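Local coordinates for protein probable receptor YhhM (Klebsiella variicola At-22, PDB 3Q6C) that is of unknown function, belongs to the DUF2500 (YhhM-like) family and is named as a probable receptor, at residues F50-A54 and P55-A59. Numbering follows the deposited sequence.
Sequences FRLDA and PQYHA
D53 caps the helix that begins at A54, and its carboxylate reaches forward to the backbone of Q56. This is an N-cap at a strand-to-helix turn. It joins strand 48-52, an outermost strand of the five-stranded antiparallel sheet, to the short helix 54-59. D53 OD1 accepts from Q56 N at 2.9 Å, although the position of this oxygen in the model is less certain. The torsion of D53 sets CG between the backbone N and the carbonyl carbon (chi1 57°), which points OD1 at the backbone N of Q56, the third residue of the helix. P55 is the second residue of the helix, after A54. Its ring crosses the D53 side chain at about a right angle, with CD the part that faces the carboxylate. The backbone of D53 also serves the helix: its O accepts from Y57 N at 3.0 Å. D53 would thus take up two successive N-H groups at the helix start, provided OD1 is correctly placed.

L52 points its side chain toward the helix. Its CD1 lies 3.8 Å from Y57 CA and meets the Y57 ring at the edge, near the ring plane. The Y57 ring itself leads away from the turn, with CG anti to the backbone N (chi1 175°). There it makes a cation-pi contact with K11 and meets the ring of Y35. L52 and Q56 both touch F75 of strand 74-80, the other outermost strand of the sheet in this chain.

H58 stands next to Y57, and Y57 CD1 sits 3.7 Å above one face of the imidazole, offset toward its rim. H58 CD2 approaches A54 CB at 4.0 Å. H58 N donates to A54 O at 2.7 Å.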
ATOM      1  N   PHE A  50       2.852  -4.599   0.971  1.00 22.49           N
ATOM      2  CA  PHE A  50       3.929  -3.693   1.334  1.00 19.64           C
ATOM      3  C   PHE A  50       3.858  -3.358   2.828  1.00 20.97           C
ATOM      4  O   PHE A  50       2.774  -3.126   3.378  1.00 20.76           O
ATOM      5  CB  PHE A  50       3.817  -2.407   0.530  1.00 19.49           C
ATOM      6  CG  PHE A  50       4.248  -2.541  -0.893  1.00 19.46           C
ATOM      7  CD1 PHE A  50       5.600  -2.481  -1.232  1.00 17.16           C
ATOM      8  CD2 PHE A  50       3.305  -2.703  -1.904  1.00 18.51           C
ATOM      9  CE1 PHE A  50       6.006  -2.575  -2.557  1.00 18.66           C
ATOM     10  CE2 PHE A  50       3.696  -2.800  -3.234  1.00 17.75           C
ATOM     11  CZ  PHE A  50       5.051  -2.734  -3.565  1.00 18.71           C
ATOM     12  N   ARG A  51       5.016  -3.347   3.482  1.00 21.23           N
ATOM     13  CA  ARG A  51       5.088  -3.003   4.896  1.00 19.80           C
ATOM     14  C   ARG A  51       5.199  -1.485   4.969  1.00 20.15           C
ATOM     15  O   ARG A  51       5.935  -0.878   4.199  1.00 21.01           O
ATOM     16  CB  ARG A  51       6.320  -3.611   5.555  1.00 20.50           C
ATOM     17  CG  ARG A  51       6.368  -3.322   7.035  1.00 24.32           C
ATOM     18  CD  ARG A  51       7.773  -3.353   7.614  1.00 27.06           C
ATOM     19  NE  ARG A  51       7.765  -2.839   8.986  1.00 30.47           N
ATOM     20  CZ  ARG A  51       8.841  -2.418   9.646  1.00 32.02           C
ATOM     21  NH1 ARG A  51      10.039  -2.449   9.070  1.00 33.51           N
ATOM     22  NH2 ARG A  51       8.715  -1.937  10.875  1.00 30.82           N
ATOM     23  N   LEU A  52       4.471  -0.878   5.896  1.00 18.87           N
ATOM     24  CA  LEU A  52       4.497   0.569   6.054  1.00 17.09           C
ATOM     25  C   LEU A  52       4.604   0.931   7.530  1.00 17.97           C
ATOM     26  O   LEU A  52       4.426   0.076   8.409  1.00 17.46           O
ATOM     27  CB  LEU A  52       3.198   1.180   5.526  1.00 14.95           C
ATOM     28  CG  LEU A  52       2.640   0.772   4.174  1.00 15.53           C
ATOM     29  CD1 LEU A  52       1.268   1.390   3.980  1.00 15.76           C
ATOM     30  CD2 LEU A  52       3.586   1.218   3.097  1.00 19.22           C
ATOM     31  N   ASP A  53       4.906   2.194   7.812  1.00 16.57           N
ATOM     32  CA  ASP A  53       4.916   2.620   9.199  1.00 16.13           C
ATOM     33  C   ASP A  53       3.504   3.166   9.370  1.00 16.61           C
ATOM     34  O   ASP A  53       2.748   3.239   8.396  1.00 15.51           O
ATOM     35  CB  ASP A  53       5.978   3.694   9.474  1.00 14.78           C
ATOM     36  CG  ASP A  53       5.831   4.914   8.600  1.00 15.05           C
ATOM     37  OD1 ASP A  53       4.803   5.056   7.905  1.00 15.84           O
ATOM     38  OD2 ASP A  53       6.762   5.745   8.623  1.00 15.88           O
ATOM     39  N   ALA A  54       3.143   3.555  10.583  1.00 16.20           N
ATOM     40  CA  ALA A  54       1.793   4.041  10.836  1.00 16.25           C
ATOM     41  C   ALA A  54       1.374   5.298  10.075  1.00 16.94           C
ATOM     42  O   ALA A  54       0.302   5.333   9.470  1.00 18.26           O
ATOM     43  CB  ALA A  54       1.596   4.248  12.329  1.00 14.08           C
ATOM     44  N   PRO A  55       2.202   6.352  10.095  1.00 17.63           N
ATOM     45  CA  PRO A  55       1.815   7.576   9.375  1.00 17.33           C
ATOM     46  C   PRO A  55       1.492   7.307   7.906  1.00 18.39           C
ATOM     47  O   PRO A  55       0.481   7.770   7.381  1.00 17.05           O
ATOM     48  CB  PRO A  55       3.044   8.482   9.528  1.00 15.93           C
ATOM     49  CG  PRO A  55       3.702   7.976  10.772  1.00 17.11           C
ATOM     50  CD  PRO A  55       3.557   6.477  10.659  1.00 15.80           C
ATOM     51  N   GLN A  56       2.366   6.548   7.257  1.00 18.63           N
ATOM     52  CA  GLN A  56       2.211   6.214   5.853  1.00 20.67           C
ATOM     53  C   GLN A  56       0.951   5.369   5.680  1.00 21.16           C
ATOM     54  O   GLN A  56       0.207   5.521   4.707  1.00 21.99           O
ATOM     55  CB  GLN A  56       3.446   5.438   5.374  1.00 20.84           C
ATOM     56  CG  GLN A  56       3.706   5.504   3.877  1.00 22.97           C
ATOM     57  CD  GLN A  56       4.135   6.892   3.406  1.00 24.02           C
ATOM     58  OE1 GLN A  56       5.199   7.395   3.785  1.00 24.16           O
ATOM     59  NE2 GLN A  56       3.305   7.512   2.575  1.00 24.77           N
ATOM     60  N   TYR A  57       0.722   4.483   6.646  1.00 19.47           N
ATOM     61  CA  TYR A  57      -0.431   3.592   6.642  1.00 17.65           C
ATOM     62  C   TYR A  57      -1.757   4.334   6.815  1.00 17.05           C
ATOM     63  O   TYR A  57      -2.704   4.114   6.057  1.00 15.53           O
ATOM     64  CB  TYR A  57      -0.257   2.553   7.749  1.00 18.22           C
ATOM     65  CG  TYR A  57      -1.425   1.620   7.958  1.00 18.13           C
ATOM     66  CD1 TYR A  57      -2.419   1.916   8.897  1.00 18.79           C
ATOM     67  CD2 TYR A  57      -1.491   0.396   7.286  1.00 16.76           C
ATOM     68  CE1 TYR A  57      -3.441   1.006   9.174  1.00 17.49           C
ATOM     69  CE2 TYR A  57      -2.505  -0.521   7.555  1.00 16.59           C
ATOM     70  CZ  TYR A  57      -3.470  -0.212   8.504  1.00 19.37           C
ATOM     71  OH  TYR A  57      -4.427  -1.145   8.827  1.00 20.80           O
ATOM     72  N   HIS A  58      -1.834   5.210   7.812  1.00 16.21           N
ATOM     73  CA  HIS A  58      -3.064   5.962   8.035  1.00 15.29           C
ATOM     74  C   HIS A  58      -3.331   6.939   6.901  1.00 13.29           C
ATOM     75  O   HIS A  58      -4.426   7.464   6.784  1.00 12.85           O
ATOM     76  CB  HIS A  58      -3.015   6.702   9.376  1.00 17.06           C
ATOM     77  CG  HIS A  58      -2.986   5.788  10.562  1.00 18.24           C
ATOM     78  ND1 HIS A  58      -3.933   4.806  10.767  1.00 19.70           N
ATOM     79  CD2 HIS A  58      -2.100   5.674  11.581  1.00 18.92           C
ATOM     80  CE1 HIS A  58      -3.628   4.123  11.857  1.00 18.96           C
ATOM     81  NE2 HIS A  58      -2.519   4.628  12.369  1.00 21.00           N
ATOM     82  N   ALA A  59      -2.333   7.167   6.053  1.00 14.52           N
ATOM     83  CA  ALA A  59      -2.491   8.082   4.919  1.00 14.49           C
ATOM     84  C   ALA A  59      -3.263   7.435   3.768  1.00 15.86           C
ATOM     85  O   ALA A  59      -3.858   8.134   2.953  1.00 15.98           O
ATOM     86  CB  ALA A  59      -1.137   8.543   4.423  1.00 11.65           C
TER